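Local structure of solute-binding protein (Thermoactinomyces vulgaris, 2ZYK) at residues 110-115 and 123-128; 199-204 and 387-392. The protein probably binds cyclodextrins and related maltose-type sugars outside the cell membrane for delivery to a carbohydrate transporter. One frame throughout, in Å; residues are numbered along the deposited sequence.

Contact 1. Residues 110-115 and 123-128; sequences VAMKAL and GLPKAI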
ATOM      1  N   VAL A 110      -3.939   9.739 -11.576  1.00 24.84           N
ATOM      2  CA  VAL A 110      -2.918   9.385 -10.595  1.00 22.38           C
ATOM      3  C   VAL A 110      -2.684   7.874 -10.613  1.00 20.72           C
ATOM      4  O   VAL A 110      -1.543   7.421 -10.657  1.00 20.51           O
ATOM      5  CB  VAL A 110      -3.295   9.887  -9.176  1.00 22.00           C
ATOM      6  CG1 VAL A 110      -2.355   9.310  -8.106  1.00 21.94           C
ATOM      7  CG2 VAL A 110      -3.270  11.398  -9.133  1.00 22.27           C
ATOM      8  N   ALA A 111      -3.764   7.102 -10.604  1.00 19.32           N
ATOM      9  CA  ALA A 111      -3.654   5.651 -10.616  1.00 20.35           C
ATOM     10  C   ALA A 111      -2.951   5.143 -11.874  1.00 20.66           C
ATOM     11  O   ALA A 111      -2.046   4.303 -11.784  1.00 21.21           O
ATOM     12  CB  ALA A 111      -5.016   5.005 -10.465  1.00 20.62           C
ATOM     13  N   MET A 112      -3.354   5.668 -13.032  1.00 19.70           N
ATOM     14  CA  MET A 112      -2.792   5.249 -14.319  1.00 19.08           C
ATOM     15  C   MET A 112      -1.322   5.620 -14.460  1.00 17.58           C
ATOM     16  O   MET A 112      -0.556   4.883 -15.068  1.00 15.50           O
ATOM     17  CB  MET A 112      -3.599   5.808 -15.499  1.00 19.41           C
ATOM     18  CG  MET A 112      -5.010   5.261 -15.605  1.00 19.69           C
ATOM     19  SD  MET A 112      -5.075   3.493 -15.944  1.00 21.57           S
ATOM     20  CE  MET A 112      -4.807   3.433 -17.711  1.00 22.24           C
ATOM     21  N   LYS A 113      -0.935   6.756 -13.887  1.00 17.02           N
ATOM     22  CA  LYS A 113       0.462   7.179 -13.896  1.00 16.74           C
ATOM     23  C   LYS A 113       1.331   6.280 -13.022  1.00 16.32           C
ATOM     24  O   LYS A 113       2.442   5.929 -13.419  1.00 15.49           O
ATOM     25  CB  LYS A 113       0.590   8.640 -13.483  1.00 18.56           C
ATOM     26  CG  LYS A 113       1.944   9.250 -13.770  1.00 21.10           C
ATOM     27  CD  LYS A 113       1.936  10.742 -13.492  1.00 24.23           C
ATOM     28  CE  LYS A 113       3.348  11.316 -13.545  1.00 27.62           C
ATOM     29  NZ  LYS A 113       3.319  12.809 -13.492  1.00 30.38           N
ATOM     30  N   ALA A 114       0.815   5.886 -11.854  1.00 15.60           N
ATOM     31  CA  ALA A 114       1.528   4.963 -10.960  1.00 15.10           C
ATOM     32  C   ALA A 114       1.792   3.602 -11.612  1.00 15.72           C
ATOM     33  O   ALA A 114       2.775   2.928 -11.286  1.00 15.17           O
ATOM     34  CB  ALA A 114       0.781   4.793  -9.665  1.00 12.94           C
ATOM     35  N   LEU A 115       0.915   3.227 -12.544  1.00 15.23           N
ATOM     36  CA  LEU A 115       1.019   1.977 -13.304  1.00 14.12           C
ATOM     37  C   LEU A 115       1.775   2.113 -14.630  1.00 13.18           C
ATOM     38  O   LEU A 115       1.739   1.200 -15.459  1.00 14.02           O
ATOM     39  CB  LEU A 115      -0.382   1.431 -13.591  1.00 13.26           C
ATOM     40  CG  LEU A 115      -1.061   0.493 -12.593  1.00 14.26           C
ATOM     41  CD1 LEU A 115      -0.500   0.583 -11.163  1.00 14.09           C
ATOM     42  CD2 LEU A 115      -2.556   0.733 -12.616  1.00 13.66           C
ATOM     43  N   GLY A 123      -0.580  -1.839 -16.337  1.00  8.38           N
ATOM     44  CA  GLY A 123      -1.782  -2.398 -15.758  1.00  6.95           C
ATOM     45  C   GLY A 123      -2.973  -1.498 -15.599  1.00  7.63           C
ATOM     46  O   GLY A 123      -2.908  -0.294 -15.857  1.00  7.40           O
ATOM     47  N   LEU A 124      -4.063  -2.116 -15.156  1.00  8.75           N
ATOM     48  CA  LEU A 124      -5.313  -1.429 -14.886  1.00 10.44           C
ATOM     49  C   LEU A 124      -5.585  -1.444 -13.381  1.00 10.20           C
ATOM     50  O   LEU A 124      -5.458  -2.487 -12.742  1.00 10.17           O
ATOM     51  CB  LEU A 124      -6.463  -2.072 -15.691  1.00  9.94           C
ATOM     52  CG  LEU A 124      -6.237  -2.039 -17.219  1.00  9.81           C
ATOM     53  CD1 LEU A 124      -7.332  -2.781 -18.005  1.00  7.66           C
ATOM     54  CD2 LEU A 124      -6.056  -0.601 -17.738  1.00  5.84           C
ATOM     55  N   PRO A 125      -5.944  -0.279 -12.810  1.00 11.36           N
ATOM     56  CA  PRO A 125      -6.017  -0.124 -11.347  1.00 12.18           C
ATOM     57  C   PRO A 125      -7.197  -0.830 -10.675  1.00 12.81           C
ATOM     58  O   PRO A 125      -8.283  -0.907 -11.252  1.00 16.22           O
ATOM     59  CB  PRO A 125      -6.088   1.395 -11.143  1.00 12.63           C
ATOM     60  CG  PRO A 125      -6.512   1.976 -12.448  1.00 13.50           C
ATOM     61  CD  PRO A 125      -6.287   0.962 -13.534  1.00 11.96           C
ATOM     62  N   LYS A 126      -6.971  -1.346  -9.468  1.00 11.34           N
ATOM     63  CA  LYS A 126      -8.038  -1.946  -8.662  1.00  9.95           C
ATOM     64  C   LYS A 126      -8.351  -1.105  -7.440  1.00 10.57           C
ATOM     65  O   LYS A 126      -9.474  -1.139  -6.922  1.00 12.44           O
ATOM     66  CB  LYS A 126      -7.622  -3.313  -8.152  1.00 10.08           C
ATOM     67  CG  LYS A 126      -7.427  -4.368  -9.192  1.00  9.57           C
ATOM     68  CD  LYS A 126      -7.510  -5.727  -8.533  1.00  9.11           C
ATOM     69  CE  LYS A 126      -6.167  -6.352  -8.365  1.00  9.03           C
ATOM     70  NZ  LYS A 126      -6.325  -7.627  -7.616  1.00 10.99           N
ATOM     71  N   ALA A 127      -7.346  -0.375  -6.968  1.00  9.80           N
ATOM     72  CA  ALA A 127      -7.400   0.293  -5.680  1.00  9.82           C
ATOM     73  C   ALA A 127      -6.408   1.444  -5.614  1.00  9.20           C
ATOM     74  O   ALA A 127      -5.247   1.302  -5.990  1.00 12.09           O
ATOM     75  CB  ALA A 127      -7.103  -0.711  -4.558  1.00 11.18           C
ATOM     76  N   ILE A 128      -6.890   2.590  -5.158  1.00  8.25           N
ATOM     77  CA  ILE A 128      -6.055   3.725  -4.797  1.00  6.73           C
ATOM     78  C   ILE A 128      -6.125   3.783  -3.267  1.00  6.80           C
ATOM     79  O   ILE A 128      -7.209   3.623  -2.673  1.00  6.72           O
ATOM     80  CB  ILE A 128      -6.596   5.028  -5.440  1.00  7.63           C
ATOM     81  CG1 ILE A 128      -5.741   6.244  -5.075  1.00  3.62           C
ATOM     82  CG2 ILE A 128      -8.091   5.247  -5.090  1.00  6.43           C
ATOM     83  CD1 ILE A 128      -4.693   6.547  -6.067  1.00  1.57           C
TER

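Contact 2. Residues 199-204 and 387-392; sequences NEIGLN and IMKEKI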
ATOM      1  N   ASN A 199      20.715   7.589  -7.256  1.00 36.36           N
ATOM      2  CA  ASN A 199      22.011   7.796  -6.595  1.00 36.97           C
ATOM      3  C   ASN A 199      22.027   8.842  -5.486  1.00 35.85           C
ATOM      4  O   ASN A 199      23.041   9.008  -4.808  1.00 36.65           O
ATOM      5  CB  ASN A 199      23.088   8.148  -7.624  1.00 38.66           C
ATOM      6  CG  ASN A 199      23.308   7.051  -8.639  1.00 40.22           C
ATOM      7  OD1 ASN A 199      23.650   7.327  -9.791  1.00 42.17           O
ATOM      8  ND2 ASN A 199      23.115   5.797  -8.225  1.00 40.00           N
ATOM      9  N   GLU A 200      20.913   9.549  -5.315  1.00 34.57           N
ATOM     10  CA  GLU A 200      20.794  10.564  -4.276  1.00 32.01           C
ATOM     11  C   GLU A 200      19.685  10.183  -3.302  1.00 29.04           C
ATOM     12  O   GLU A 200      18.582  10.724  -3.338  1.00 29.02           O
ATOM     13  CB  GLU A 200      20.572  11.959  -4.882  1.00 34.51           C
ATOM     14  CG  GLU A 200      21.656  12.411  -5.879  1.00 38.29           C
ATOM     15  CD  GLU A 200      23.019  12.600  -5.222  1.00 41.31           C
ATOM     16  OE1 GLU A 200      23.148  13.532  -4.397  1.00 42.85           O
ATOM     17  OE2 GLU A 200      23.953  11.814  -5.520  1.00 41.36           O
ATOM     18  N   ILE A 201      19.996   9.220  -2.442  1.00 26.54           N
ATOM     19  CA  ILE A 201      19.087   8.788  -1.386  1.00 23.46           C
ATOM     20  C   ILE A 201      19.103   9.826  -0.255  1.00 21.82           C
ATOM     21  O   ILE A 201      20.166  10.237   0.204  1.00 21.79           O
ATOM     22  CB  ILE A 201      19.456   7.363  -0.882  1.00 21.09           C
ATOM     23  CG1 ILE A 201      19.221   6.338  -2.000  1.00 18.10           C
ATOM     24  CG2 ILE A 201      18.668   7.007   0.376  1.00 20.83           C
ATOM     25  CD1 ILE A 201      19.922   5.014  -1.818  1.00 17.04           C
ATOM     26  N   GLY A 202      17.920  10.270   0.155  1.00 19.24           N
ATOM     27  CA  GLY A 202      17.796  11.315   1.170  1.00 18.19           C
ATOM     28  C   GLY A 202      17.522  10.797   2.574  1.00 17.83           C
ATOM     29  O   GLY A 202      17.224  11.579   3.479  1.00 19.42           O
ATOM     30  N   LEU A 203      17.644   9.482   2.756  1.00 15.09           N
ATOM     31  CA  LEU A 203      17.252   8.825   3.996  1.00 13.76           C
ATOM     32  C   LEU A 203      18.291   8.882   5.138  1.00 14.74           C
ATOM     33  O   LEU A 203      18.117   8.240   6.185  1.00 14.92           O
ATOM     34  CB  LEU A 203      16.780   7.398   3.705  1.00 14.51           C
ATOM     35  CG  LEU A 203      15.284   7.140   3.426  1.00 13.32           C
ATOM     36  CD1 LEU A 203      14.503   8.383   3.021  1.00 14.42           C
ATOM     37  CD2 LEU A 203      15.086   6.029   2.403  1.00 13.22           C
ATOM     38  N   ASN A 204      19.359   9.658   4.936  1.00 13.99           N
ATOM     39  CA  ASN A 204      20.329   9.942   6.000  1.00 14.00           C
ATOM     40  C   ASN A 204      20.724  11.425   6.050  1.00 14.51           C
ATOM     41  O   ASN A 204      21.741  11.802   6.640  1.00 16.16           O
ATOM     42  CB  ASN A 204      21.558   9.015   5.916  1.00 14.27           C
ATOM     43  CG  ASN A 204      22.443   9.308   4.719  1.00 13.80           C
ATOM     44  OD1 ASN A 204      21.981   9.799   3.691  1.00 16.67           O
ATOM     45  ND2 ASN A 204      23.721   8.989   4.844  1.00 13.95           N
ATOM     46  N   ILE A 387      23.981   0.290   3.015  1.00 17.60           N
ATOM     47  CA  ILE A 387      23.480  -1.003   2.575  1.00 17.39           C
ATOM     48  C   ILE A 387      22.640  -0.864   1.302  1.00 18.57           C
ATOM     49  O   ILE A 387      22.764  -1.681   0.388  1.00 18.52           O
ATOM     50  CB  ILE A 387      22.702  -1.728   3.708  1.00 16.57           C
ATOM     51  CG1 ILE A 387      23.672  -2.102   4.845  1.00 14.93           C
ATOM     52  CG2 ILE A 387      22.018  -2.974   3.165  1.00 15.05           C
ATOM     53  CD1 ILE A 387      23.032  -2.585   6.123  1.00 12.73           C
ATOM     54  N   MET A 388      21.810   0.181   1.253  1.00 19.13           N
ATOM     55  CA  MET A 388      21.005   0.520   0.077  1.00 19.04           C
ATOM     56  C   MET A 388      21.880   0.764  -1.158  1.00 20.14           C
ATOM     57  O   MET A 388      21.601   0.231  -2.228  1.00 18.09           O
ATOM     58  CB  MET A 388      20.126   1.762   0.341  1.00 17.21           C
ATOM     59  CG  MET A 388      18.977   1.563   1.326  1.00 15.62           C
ATOM     60  SD  MET A 388      18.043   3.090   1.665  1.00 13.51           S
ATOM     61  CE  MET A 388      17.527   2.800   3.350  1.00 14.86           C
ATOM     62  N   LYS A 389      22.937   1.562  -0.993  1.00 21.33           N
ATOM     63  CA  LYS A 389      23.839   1.922  -2.094  1.00 23.26           C
ATOM     64  C   LYS A 389      24.611   0.705  -2.583  1.00 24.99           C
ATOM     65  O   LYS A 389      24.751   0.508  -3.792  1.00 24.96           O
ATOM     66  CB  LYS A 389      24.802   3.047  -1.687  1.00 22.66           C
ATOM     67  CG  LYS A 389      24.121   4.378  -1.380  1.00 22.85           C
ATOM     68  CD  LYS A 389      25.120   5.520  -1.241  1.00 23.32           C
ATOM     69  CE  LYS A 389      24.427   6.878  -1.183  1.00 23.59           C
ATOM     70  NZ  LYS A 389      23.669   7.202  -2.424  1.00 24.28           N
ATOM     71  N   GLU A 390      25.093  -0.106  -1.637  1.00 26.10           N
ATOM     72  CA  GLU A 390      25.723  -1.398  -1.935  1.00 27.87           C
ATOM     73  C   GLU A 390      24.836  -2.292  -2.813  1.00 28.82           C
ATOM     74  O   GLU A 390      25.331  -2.930  -3.741  1.00 28.86           O
ATOM     75  CB  GLU A 390      26.107  -2.136  -0.638  1.00 27.33           C
ATOM     76  CG  GLU A 390      27.434  -1.679  -0.014  1.00 28.75           C
ATOM     77  CD  GLU A 390      27.613  -2.070   1.464  1.00 28.54           C
ATOM     78  OE1 GLU A 390      26.964  -3.015   1.959  1.00 27.74           O
ATOM     79  OE2 GLU A 390      28.433  -1.419   2.142  1.00 29.32           O
ATOM     80  N   LYS A 391      23.532  -2.326  -2.524  1.00 30.38           N
ATOM     81  CA  LYS A 391      22.596  -3.199  -3.241  1.00 32.09           C
ATOM     82  C   LYS A 391      22.285  -2.707  -4.650  1.00 32.80           C
ATOM     83  O   LYS A 391      21.988  -3.510  -5.532  1.00 31.82           O
ATOM     84  CB  LYS A 391      21.292  -3.396  -2.456  1.00 32.77           C
ATOM     85  CG  LYS A 391      21.398  -4.271  -1.216  1.00 35.91           C
ATOM     86  CD  LYS A 391      21.299  -5.773  -1.515  1.00 38.94           C
ATOM     87  CE  LYS A 391      21.181  -6.579  -0.196  1.00 41.44           C
ATOM     88  NZ  LYS A 391      21.712  -7.987  -0.270  1.00 41.44           N
ATOM     89  N   ILE A 392      22.352  -1.393  -4.857  1.00 34.53           N
ATOM     90  CA  ILE A 392      22.156  -0.813  -6.191  1.00 36.69           C
ATOM     91  C   ILE A 392      23.099  -1.492  -7.187  1.00 39.22           C
ATOM     92  O   ILE A 392      22.772  -1.643  -8.363  1.00 39.68           O
ATOM     93  CB  ILE A 392      22.381   0.738  -6.219  1.00 35.04           C
ATOM     94  CG1 ILE A 392      21.535   1.465  -5.166  1.00 33.31           C
ATOM     95  CG2 ILE A 392      22.097   1.316  -7.602  1.00 35.73           C
ATOM     96  CD1 ILE A 392      20.060   1.174  -5.204  1.00 30.73           C
TER

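Contact 1. Residues 110-115 and 123-128
The carbonyl oxygen of Gly-123 is where Leu-115 comes closest to the strand, in a van der Waals touch; the helical turn before Leu-115 is held by a backbone bond from Ala-114 N to Val-110 O, 3.1 Å long. The contact is a worked example of packing that needs no hydrogen bond between its two segments. Leu-115 lies alongside the oxygen, with CB, CG and CD2 all close to it; the nearest, CD2, is 3.4 Å from Gly-123 O. The same methyl reaches on to the next peptide, 3.5 Å from Pro-125 N. Glycine at 123 presents only backbone here.

Pro-125 carries most of the strand's side-chain contact. Its CB meets the CB of Ala-111 at 3.8 Å, while its CD touches both Leu-115 CD2, 3.8 Å away, and Met-112 SD, 3.7 Å away. The methionine starts beside its backbone N (chi1 -66°) and bends again at its next two torsions, a fold that brings the sulfur to the CD side of the proline ring, the two side chains crossing at about a right angle. CE then continues to Leu-124 CD2. Phe-107 also touches both Met-112 and Pro-125. Val-110 CG1 and Ile-128 CD1 touch, the two side chains crossing nearly perpendicularly.

The helix axis passes 8.0 Å from that of strand 123-125, the two running roughly antiparallel at 149°. Beyond Pro-125 the chain turns a corner, and Lys-126 and Ala-127 together face Lys-282 as a classic beta bulge. Ile-128 lies past this bend, its side chain about 11 Å from a bound glucose unit. A short helix folded back on a bulged strand of the mixed sheet forms part of one lobe of the two-lobed fold of solute-binding proteins.

Contact 2. Residues 199-204 and 387-392
Met-388 faces Ile-201 and Leu-203 where the C-terminal helix 377-395 packs against a short extended segment of the solute-binding protein fold, a case of a helix covering a piece of chain distant in sequence. Its side chain can be followed outward. CB meets Ile-201 CD1 at 3.9 Å. CG, placed beside the backbone N, leads on without a close partner in 199-204, and the extended second torsion (chi2 177°) carries SD away from the helix, to 4.2 Å from Ile-201 CG2. The methionine thus runs obliquely past the isoleucine, touching one branch with its base and the other with its sulfur. CE goes further along 199-204 and comes within 4.2 Å of Leu-203 CD2, the two side chains crossing at about a right angle. Val-358 and Pro-362 of helix 357-371 also touch Met-388, making this a junction of two helices and the extended segment.

Lys-389, the next residue, closes the more exposed edge of the contact. Its aliphatic part passes Ile-201: Lys-389 CG lies 4.3 Å from Ile-201 CD1. The carboxylate of Glu-200 is nearby but does not touch the amine; at most its charge might help to draw the lysine toward this side. After an otherwise extended chain, a bend at the last torsion (chi4 -63°) delivers NZ to a weak hydrogen bond with the backbone O of Asn-199, 3.1 Å long.

In the fold
Followed from the N terminus, the chain first closes contact 1, a tight local loop: helix 109-114 gives way to the short strand 116-117, and a turn brings strand 120-129 back past the helix. That strand pairs with 278-287, and the chain then continues into strand 132-136 of a separate four-stranded sheet. Contact 2 opens only later, at 199, and closes after a detour of 182 residues, when the C-terminal helix returns to 199-204. The two contacts therefore follow in series, neither nested nor crossed. Their centres lie 27 Å apart: one ties a helix to the six-stranded sheet, the other the chain's last helix to its middle.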